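Local coordinates for flagellar motor switch protein FliG (Aquifex aeolicus, PDB 3HJL), which probably forms part of the rotor-mounted switch complex (C ring) at the base of the flagellar basal body, which sets the direction of flagellar rotation, at residues 236-241 and 311-316; 242-247 and 271-276. One frame throughout, in Å; residues are numbered along the deposited sequence.

Contact 1. Residues 236-241 and 311-316; sequences KMFTFE and QVVNII
Phe240 and Val313 bring the two backbones closest, their CA atoms 6.1 Å apart, where the chain that has just left helix 227-237 at Phe238 runs past a turn of helix 302-320. The extended backbone of Phe238 and Thr239 passes over Val313, whose two methyls divide the work: CG1 sits 3.4 Å from the carbonyl O of Phe238 and near the edge of that ring, while CG2 reaches the backbone N of Phe240 at 3.7 Å. The Phe238 ring is laid against Ile316 by a first torsion that sets CG trans to the backbone N (chi1 -165°). There CG2 of the isoleucine bears on one ring face, 3.4 Å from Phe238 CE2, and CD1 lies by the same ring carbon. Phe240 approaches edge-on, its CE1 4.0 Å from Val312 CB. Without the Phe238 ring, as with an alanine here, Ile316 CG2 would probably face a gap and Val313 CG1 lose the ring edge it packs on. Phe240 also touches Leu267, and Val312 touches Ala266, both on helix 260-268. This is apolar packing of a post-helix segment on the long closing helix of the all-helical FliG C-terminal domain, away from the EHPQR motif.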
ATOM      1  N   LYS A 236      26.307 -10.363  -4.963  1.00 62.30           N
ATOM      2  CA  LYS A 236      26.282 -11.723  -4.422  1.00 66.06           C
ATOM      3  C   LYS A 236      27.096 -12.736  -5.240  1.00 63.15           C
ATOM      4  O   LYS A 236      27.447 -13.800  -4.710  1.00 58.20           O
ATOM      5  CB  LYS A 236      24.839 -12.209  -4.294  1.00 65.64           C
ATOM      6  CG  LYS A 236      23.957 -11.351  -3.382  1.00 64.41           C
ATOM      7  CD  LYS A 236      24.422 -11.384  -1.949  1.00 59.25           C
ATOM      8  CE  LYS A 236      23.407 -10.759  -1.036  1.00 62.82           C
ATOM      9  NZ  LYS A 236      23.895 -10.783   0.360  1.00 72.21           N
ATOM     10  N   MET A 237      27.373 -12.427  -6.517  1.00 66.95           N
ATOM     11  CA  MET A 237      28.177 -13.308  -7.397  1.00 64.18           C
ATOM     12  C   MET A 237      29.658 -13.360  -7.005  1.00 59.68           C
ATOM     13  O   MET A 237      30.320 -14.376  -7.232  1.00 65.51           O
ATOM     14  CB  MET A 237      28.026 -12.914  -8.874  1.00 63.04           C
ATOM     15  CG  MET A 237      26.667 -13.295  -9.486  1.00 63.09           C
ATOM     16  SD  MET A 237      26.366 -12.560 -11.117  1.00 68.55           S
ATOM     17  CE  MET A 237      27.736 -13.209 -12.073  1.00 66.43           C
ATOM     18  N   PHE A 238      30.191 -12.247  -6.498  1.00 62.70           N
ATOM     19  CA  PHE A 238      31.515 -12.252  -5.867  1.00 58.53           C
ATOM     20  C   PHE A 238      31.455 -11.509  -4.535  1.00 55.95           C
ATOM     21  O   PHE A 238      31.231 -10.261  -4.492  1.00 58.25           O
ATOM     22  CB  PHE A 238      32.617 -11.659  -6.753  1.00 58.02           C
ATOM     23  CG  PHE A 238      34.010 -12.000  -6.268  1.00 51.47           C
ATOM     24  CD1 PHE A 238      34.656 -13.141  -6.732  1.00 52.50           C
ATOM     25  CD2 PHE A 238      34.619 -11.249  -5.271  1.00 56.20           C
ATOM     26  CE1 PHE A 238      35.900 -13.500  -6.249  1.00 56.00           C
ATOM     27  CE2 PHE A 238      35.865 -11.597  -4.782  1.00 59.41           C
ATOM     28  CZ  PHE A 238      36.510 -12.729  -5.273  1.00 59.12           C
ATOM     29  N   THR A 239      31.678 -12.284  -3.461  1.00 59.48           N
ATOM     30  CA  THR A 239      31.641 -11.790  -2.089  1.00 62.86           C
ATOM     31  C   THR A 239      33.068 -11.779  -1.546  1.00 64.30           C
ATOM     32  O   THR A 239      33.984 -12.325  -2.173  1.00 62.97           O
ATOM     33  CB  THR A 239      30.705 -12.681  -1.198  1.00 71.14           C
ATOM     34  OG1 THR A 239      30.485 -12.046   0.067  1.00 86.73           O
ATOM     35  CG2 THR A 239      31.293 -14.074  -0.966  1.00 66.68           C
ATOM     36  N   PHE A 240      33.263 -11.118  -0.408  1.00 65.11           N
ATOM     37  CA  PHE A 240      34.580 -11.046   0.226  1.00 57.29           C
ATOM     38  C   PHE A 240      35.098 -12.439   0.631  1.00 59.15           C
ATOM     39  O   PHE A 240      36.296 -12.706   0.570  1.00 65.36           O
ATOM     40  CB  PHE A 240      34.537 -10.117   1.443  1.00 63.36           C
ATOM     41  CG  PHE A 240      35.902  -9.737   1.963  1.00 66.47           C
ATOM     42  CD1 PHE A 240      36.620  -8.711   1.370  1.00 65.57           C
ATOM     43  CD2 PHE A 240      36.459 -10.398   3.050  1.00 70.38           C
ATOM     44  CE1 PHE A 240      37.875  -8.356   1.843  1.00 68.11           C
ATOM     45  CE2 PHE A 240      37.710 -10.041   3.531  1.00 65.25           C
ATOM     46  CZ  PHE A 240      38.417  -9.025   2.923  1.00 67.43           C
ATOM     47  N   GLU A 241      34.184 -13.332   0.994  1.00 59.47           N
ATOM     48  CA  GLU A 241      34.530 -14.703   1.349  1.00 61.31           C
ATOM     49  C   GLU A 241      35.122 -15.476   0.151  1.00 62.63           C
ATOM     50  O   GLU A 241      35.972 -16.347   0.345  1.00 60.48           O
ATOM     51  CB  GLU A 241      33.299 -15.435   1.896  1.00 73.92           C
ATOM     52  CG  GLU A 241      32.707 -14.843   3.203  1.00 84.87           C
ATOM     53  CD  GLU A 241      33.553 -15.119   4.444  1.00 91.12           C
ATOM     54  OE1 GLU A 241      33.390 -16.199   5.055  1.00 90.45           O
ATOM     55  OE2 GLU A 241      34.318 -14.217   4.856  1.00100.80           O
ATOM     56  N   GLN A 311      35.022  -2.407  -0.982  1.00 68.17           N
ATOM     57  CA  GLN A 311      36.019  -1.694  -1.798  1.00 65.54           C
ATOM     58  C   GLN A 311      37.051  -2.660  -2.389  1.00 61.88           C
ATOM     59  O   GLN A 311      37.420  -2.543  -3.556  1.00 65.58           O
ATOM     60  CB  GLN A 311      36.715  -0.585  -0.993  1.00 65.75           C
ATOM     61  CG  GLN A 311      35.897   0.707  -0.886  1.00 69.03           C
ATOM     62  CD  GLN A 311      36.567   1.786  -0.037  1.00 69.84           C
ATOM     63  OE1 GLN A 311      37.563   1.539   0.651  1.00 76.70           O
ATOM     64  NE2 GLN A 311      36.013   2.992  -0.082  1.00 70.84           N
ATOM     65  N   VAL A 312      37.507  -3.609  -1.578  1.00 65.41           N
ATOM     66  CA  VAL A 312      38.409  -4.666  -2.044  1.00 63.39           C
ATOM     67  C   VAL A 312      37.707  -5.521  -3.118  1.00 66.06           C
ATOM     68  O   VAL A 312      38.314  -5.866  -4.124  1.00 61.39           O
ATOM     69  CB  VAL A 312      38.871  -5.581  -0.868  1.00 62.43           C
ATOM     70  CG1 VAL A 312      39.691  -6.765  -1.378  1.00 52.42           C
ATOM     71  CG2 VAL A 312      39.663  -4.775   0.166  1.00 52.87           C
ATOM     72  N   VAL A 313      36.424  -5.830  -2.897  1.00 69.88           N
ATOM     73  CA  VAL A 313      35.611  -6.589  -3.864  1.00 68.14           C
ATOM     74  C   VAL A 313      35.400  -5.833  -5.195  1.00 67.68           C
ATOM     75  O   VAL A 313      35.460  -6.447  -6.265  1.00 67.95           O
ATOM     76  CB  VAL A 313      34.243  -7.011  -3.247  1.00 68.29           C
ATOM     77  CG1 VAL A 313      33.303  -7.608  -4.315  1.00 67.27           C
ATOM     78  CG2 VAL A 313      34.464  -8.014  -2.103  1.00 61.45           C
ATOM     79  N   ASN A 314      35.170  -4.517  -5.127  1.00 66.01           N
ATOM     80  CA  ASN A 314      35.075  -3.673  -6.339  1.00 65.74           C
ATOM     81  C   ASN A 314      36.347  -3.771  -7.175  1.00 66.87           C
ATOM     82  O   ASN A 314      36.293  -3.839  -8.406  1.00 75.10           O
ATOM     83  CB  ASN A 314      34.865  -2.191  -5.978  1.00 66.39           C
ATOM     84  CG  ASN A 314      33.484  -1.897  -5.418  1.00 63.89           C
ATOM     85  OD1 ASN A 314      32.512  -2.567  -5.741  1.00 55.01           O
ATOM     86  ND2 ASN A 314      33.395  -0.858  -4.593  1.00 67.73           N
ATOM     87  N   ILE A 315      37.486  -3.720  -6.490  1.00 65.24           N
ATOM     88  CA  ILE A 315      38.793  -3.871  -7.118  1.00 67.77           C
ATOM     89  C   ILE A 315      38.946  -5.275  -7.703  1.00 67.94           C
ATOM     90  O   ILE A 315      39.406  -5.425  -8.834  1.00 75.34           O
ATOM     91  CB  ILE A 315      39.943  -3.568  -6.107  1.00 64.92           C
ATOM     92  CG1 ILE A 315      39.988  -2.068  -5.809  1.00 66.44           C
ATOM     93  CG2 ILE A 315      41.298  -4.039  -6.642  1.00 59.07           C
ATOM     94  CD1 ILE A 315      40.799  -1.714  -4.612  1.00 66.98           C
ATOM     95  N   ILE A 316      38.525  -6.287  -6.946  1.00 67.34           N
ATOM     96  CA  ILE A 316      38.610  -7.679  -7.396  1.00 64.05           C
ATOM     97  C   ILE A 316      37.764  -7.953  -8.659  1.00 64.36           C
ATOM     98  O   ILE A 316      38.190  -8.717  -9.526  1.00 63.89           O
ATOM     99  CB  ILE A 316      38.280  -8.677  -6.254  1.00 61.36           C
ATOM    100  CG1 ILE A 316      39.441  -8.722  -5.256  1.00 61.74           C
ATOM    101  CG2 ILE A 316      38.084 -10.087  -6.801  1.00 65.37           C
ATOM    102  CD1 ILE A 316      39.129  -9.469  -3.975  1.00 63.28           C
TER

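Contact 2. Residues 242-247 and 271-276; sequences DIRKLS and PEDIKQ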
ATOM      1  N   ASP A 242      34.743 -15.097  -1.080  1.00 60.18           N
ATOM      2  CA  ASP A 242      35.250 -15.760  -2.307  1.00 60.19           C
ATOM      3  C   ASP A 242      36.727 -15.467  -2.613  1.00 59.70           C
ATOM      4  O   ASP A 242      37.281 -16.014  -3.564  1.00 63.65           O
ATOM      5  CB  ASP A 242      34.403 -15.389  -3.541  1.00 54.49           C
ATOM      6  CG  ASP A 242      32.954 -15.818  -3.414  1.00 52.22           C
ATOM      7  OD1 ASP A 242      32.696 -16.955  -2.938  1.00 56.09           O
ATOM      8  OD2 ASP A 242      32.071 -15.035  -3.847  1.00 53.96           O
ATOM      9  N   ILE A 243      37.358 -14.596  -1.829  1.00 65.76           N
ATOM     10  CA  ILE A 243      38.807 -14.382  -1.920  1.00 66.59           C
ATOM     11  C   ILE A 243      39.593 -15.711  -1.714  1.00 68.96           C
ATOM     12  O   ILE A 243      40.676 -15.889  -2.280  1.00 73.28           O
ATOM     13  CB  ILE A 243      39.269 -13.271  -0.927  1.00 60.14           C
ATOM     14  CG1 ILE A 243      38.756 -11.901  -1.405  1.00 66.85           C
ATOM     15  CG2 ILE A 243      40.789 -13.233  -0.822  1.00 57.80           C
ATOM     16  CD1 ILE A 243      39.052 -10.734  -0.450  1.00 58.18           C
ATOM     17  N   ARG A 244      39.015 -16.640  -0.945  1.00 68.86           N
ATOM     18  CA  ARG A 244      39.547 -18.007  -0.783  1.00 68.03           C
ATOM     19  C   ARG A 244      39.750 -18.762  -2.110  1.00 68.00           C
ATOM     20  O   ARG A 244      40.678 -19.567  -2.229  1.00 69.10           O
ATOM     21  CB  ARG A 244      38.591 -18.848   0.071  1.00 72.15           C
ATOM     22  CG  ARG A 244      38.480 -18.459   1.528  1.00 72.27           C
ATOM     23  CD  ARG A 244      37.771 -19.561   2.279  1.00 72.87           C
ATOM     24  NE  ARG A 244      37.442 -19.205   3.656  1.00 72.24           N
ATOM     25  CZ  ARG A 244      36.413 -18.448   4.028  1.00 76.02           C
ATOM     26  NH1 ARG A 244      35.537 -17.975   3.144  1.00 82.61           N
ATOM     27  NH2 ARG A 244      36.230 -18.201   5.321  1.00 76.99           N
ATOM     28  N   LYS A 245      38.840 -18.552  -3.067  1.00 64.70           N
ATOM     29  CA  LYS A 245      38.903 -19.220  -4.381  1.00 62.87           C
ATOM     30  C   LYS A 245      40.084 -18.751  -5.248  1.00 66.70           C
ATOM     31  O   LYS A 245      40.564 -19.502  -6.101  1.00 66.72           O
ATOM     32  CB  LYS A 245      37.607 -18.987  -5.172  1.00 63.48           C
ATOM     33  CG  LYS A 245      36.328 -19.523  -4.527  1.00 61.67           C
ATOM     34  CD  LYS A 245      35.114 -19.154  -5.371  1.00 61.10           C
ATOM     35  CE  LYS A 245      33.818 -19.640  -4.745  1.00 65.44           C
ATOM     36  NZ  LYS A 245      32.619 -19.232  -5.540  1.00 66.00           N
ATOM     37  N   LEU A 246      40.534 -17.512  -5.037  1.00 63.62           N
ATOM     38  CA  LEU A 246      41.608 -16.921  -5.837  1.00 62.80           C
ATOM     39  C   LEU A 246      42.970 -17.578  -5.575  1.00 63.22           C
ATOM     40  O   LEU A 246      43.194 -18.157  -4.511  1.00 61.26           O
ATOM     41  CB  LEU A 246      41.701 -15.408  -5.571  1.00 53.28           C
ATOM     42  CG  LEU A 246      40.452 -14.570  -5.876  1.00 52.76           C
ATOM     43  CD1 LEU A 246      40.698 -13.119  -5.553  1.00 47.61           C
ATOM     44  CD2 LEU A 246      40.006 -14.731  -7.333  1.00 54.82           C
ATOM     45  N   SER A 247      43.860 -17.499  -6.568  1.00 61.65           N
ATOM     46  CA  SER A 247      45.217 -18.037  -6.452  1.00 62.11           C
ATOM     47  C   SER A 247      46.113 -17.048  -5.723  1.00 58.42           C
ATOM     48  O   SER A 247      45.710 -15.913  -5.458  1.00 58.72           O
ATOM     49  CB  SER A 247      45.806 -18.295  -7.837  1.00 63.24           C
ATOM     50  OG  SER A 247      44.957 -19.129  -8.598  1.00 78.03           O
ATOM     51  N   PRO A 271      37.913 -13.649   8.183  1.00 73.38           N
ATOM     52  CA  PRO A 271      38.397 -14.901   8.775  1.00 67.13           C
ATOM     53  C   PRO A 271      39.915 -15.029   8.701  1.00 63.37           C
ATOM     54  O   PRO A 271      40.545 -14.414   7.838  1.00 70.27           O
ATOM     55  CB  PRO A 271      37.731 -15.979   7.914  1.00 67.81           C
ATOM     56  CG  PRO A 271      36.579 -15.315   7.285  1.00 68.31           C
ATOM     57  CD  PRO A 271      36.992 -13.913   7.060  1.00 69.73           C
ATOM     58  N   GLU A 272      40.482 -15.848   9.580  1.00 65.22           N
ATOM     59  CA  GLU A 272      41.935 -15.965   9.714  1.00 67.34           C
ATOM     60  C   GLU A 272      42.626 -16.479   8.449  1.00 69.58           C
ATOM     61  O   GLU A 272      43.732 -16.033   8.120  1.00 63.98           O
ATOM     62  CB  GLU A 272      42.296 -16.862  10.915  1.00 66.86           C
ATOM     63  CG  GLU A 272      43.772 -16.819  11.339  1.00 70.03           C
ATOM     64  CD  GLU A 272      44.252 -15.415  11.699  1.00 76.98           C
ATOM     65  OE1 GLU A 272      45.387 -15.055  11.310  1.00 83.61           O
ATOM     66  OE2 GLU A 272      43.479 -14.658  12.333  1.00 78.77           O
ATOM     67  N   ASP A 273      41.981 -17.412   7.750  1.00 65.53           N
ATOM     68  CA  ASP A 273      42.548 -17.973   6.518  1.00 65.51           C
ATOM     69  C   ASP A 273      42.619 -16.959   5.360  1.00 64.64           C
ATOM     70  O   ASP A 273      43.517 -17.040   4.523  1.00 59.12           O
ATOM     71  CB  ASP A 273      41.813 -19.248   6.095  1.00 70.76           C
ATOM     72  CG  ASP A 273      40.376 -18.998   5.687  1.00 74.40           C
ATOM     73  OD1 ASP A 273      39.581 -18.521   6.524  1.00 66.38           O
ATOM     74  OD2 ASP A 273      40.038 -19.342   4.541  1.00 79.02           O
ATOM     75  N   ILE A 274      41.688 -16.004   5.330  1.00 63.23           N
ATOM     76  CA  ILE A 274      41.703 -14.925   4.333  1.00 61.90           C
ATOM     77  C   ILE A 274      42.758 -13.868   4.719  1.00 64.68           C
ATOM     78  O   ILE A 274      43.404 -13.286   3.842  1.00 61.25           O
ATOM     79  CB  ILE A 274      40.282 -14.291   4.141  1.00 62.27           C
ATOM     80  CG1 ILE A 274      39.306 -15.337   3.574  1.00 61.97           C
ATOM     81  CG2 ILE A 274      40.332 -13.086   3.207  1.00 60.15           C
ATOM     82  CD1 ILE A 274      37.867 -14.846   3.461  1.00 62.26           C
ATOM     83  N   LYS A 275      42.934 -13.629   6.023  1.00 64.68           N
ATOM     84  CA  LYS A 275      44.032 -12.782   6.498  1.00 64.97           C
ATOM     85  C   LYS A 275      45.359 -13.358   6.014  1.00 57.81           C
ATOM     86  O   LYS A 275      46.144 -12.658   5.368  1.00 64.37           O
ATOM     87  CB  LYS A 275      44.073 -12.690   8.030  1.00 66.16           C
ATOM     88  CG  LYS A 275      43.048 -11.797   8.678  1.00 71.35           C
ATOM     89  CD  LYS A 275      43.234 -11.833  10.198  1.00 74.84           C
ATOM     90  CE  LYS A 275      42.402 -10.780  10.908  1.00 82.71           C
ATOM     91  NZ  LYS A 275      42.594 -10.783  12.390  1.00 83.23           N
ATOM     92  N   GLN A 276      45.594 -14.634   6.320  1.00 50.49           N
ATOM     93  CA  GLN A 276      46.835 -15.319   5.920  1.00 57.08           C
ATOM     94  C   GLN A 276      47.014 -15.415   4.405  1.00 57.02           C
ATOM     95  O   GLN A 276      48.144 -15.473   3.920  1.00 63.17           O
ATOM     96  CB  GLN A 276      46.928 -16.726   6.543  1.00 62.04           C
ATOM     97  CG  GLN A 276      47.046 -16.758   8.072  1.00 67.04           C
ATOM     98  CD  GLN A 276      48.244 -15.977   8.608  1.00 75.16           C
ATOM     99  OE1 GLN A 276      49.276 -15.840   7.938  1.00 73.09           O
ATOM    100  NE2 GLN A 276      48.106 -15.460   9.828  1.00 77.12           N
TER
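Ile243 and Arg244, in a short 3-10 turn, face the first turn of helix 272-279, both touching Ile274. The buried, packed part is Ile243 against Ile274, CG2 to CG2 at 4.1 Å, the two side chains crossing at about a right angle; Ile243 continues onto Val312 and Ile316 of helix 302-320. The solvent side, by contrast, is the exposed pair Arg244 and Asp273. Arg244 CG rests 3.8 Å from Ile274 CG1, and its chain, extended from CG to NE, carries the guanidinium across Ile274 so that CD1 of the isoleucine lies 3.8 Å above the centre of one face. Pro271 CG comes obliquely to Arg244 NH2, at 3.5 Å. Asp273, its CG set between its own backbone N and carbonyl carbon (chi1 66°), brings OD2 to the guanidinium edge, 2.7 Å from Arg244 NE. That salt bridge is short, but its hydrogen bond is weak because the N-H points well off the oxygen (127°); the two planes lie 23° apart. Glu241 offers Arg244 a further, long and weak ion pair. The chemistry implies an apolar seam joining turn and helix, with a salt bridge on the exposed side that solvent would probably weaken.

Contacts 1 and 2 lie about 12 Å apart, centre to centre, within the FliG C-terminal domain. Residues 236-241 and 242-247 are consecutive, so the end of helix 227-237 and the connection after it supply a segment to each: the first packs on helix 302-320, the second on the start of helix 272-279. Both segments of contact 2 fall in the sequence between those of contact 1. The contacts join directly where Ile316 CD1 meets Ile243 CG1 at 3.6 Å and where Glu241 OE2 lies 3.5 Å from Pro271 CD. This connection thus packs against two helices that come later in the chain, uniting them in one helical domain far from the centre of the elongated chain.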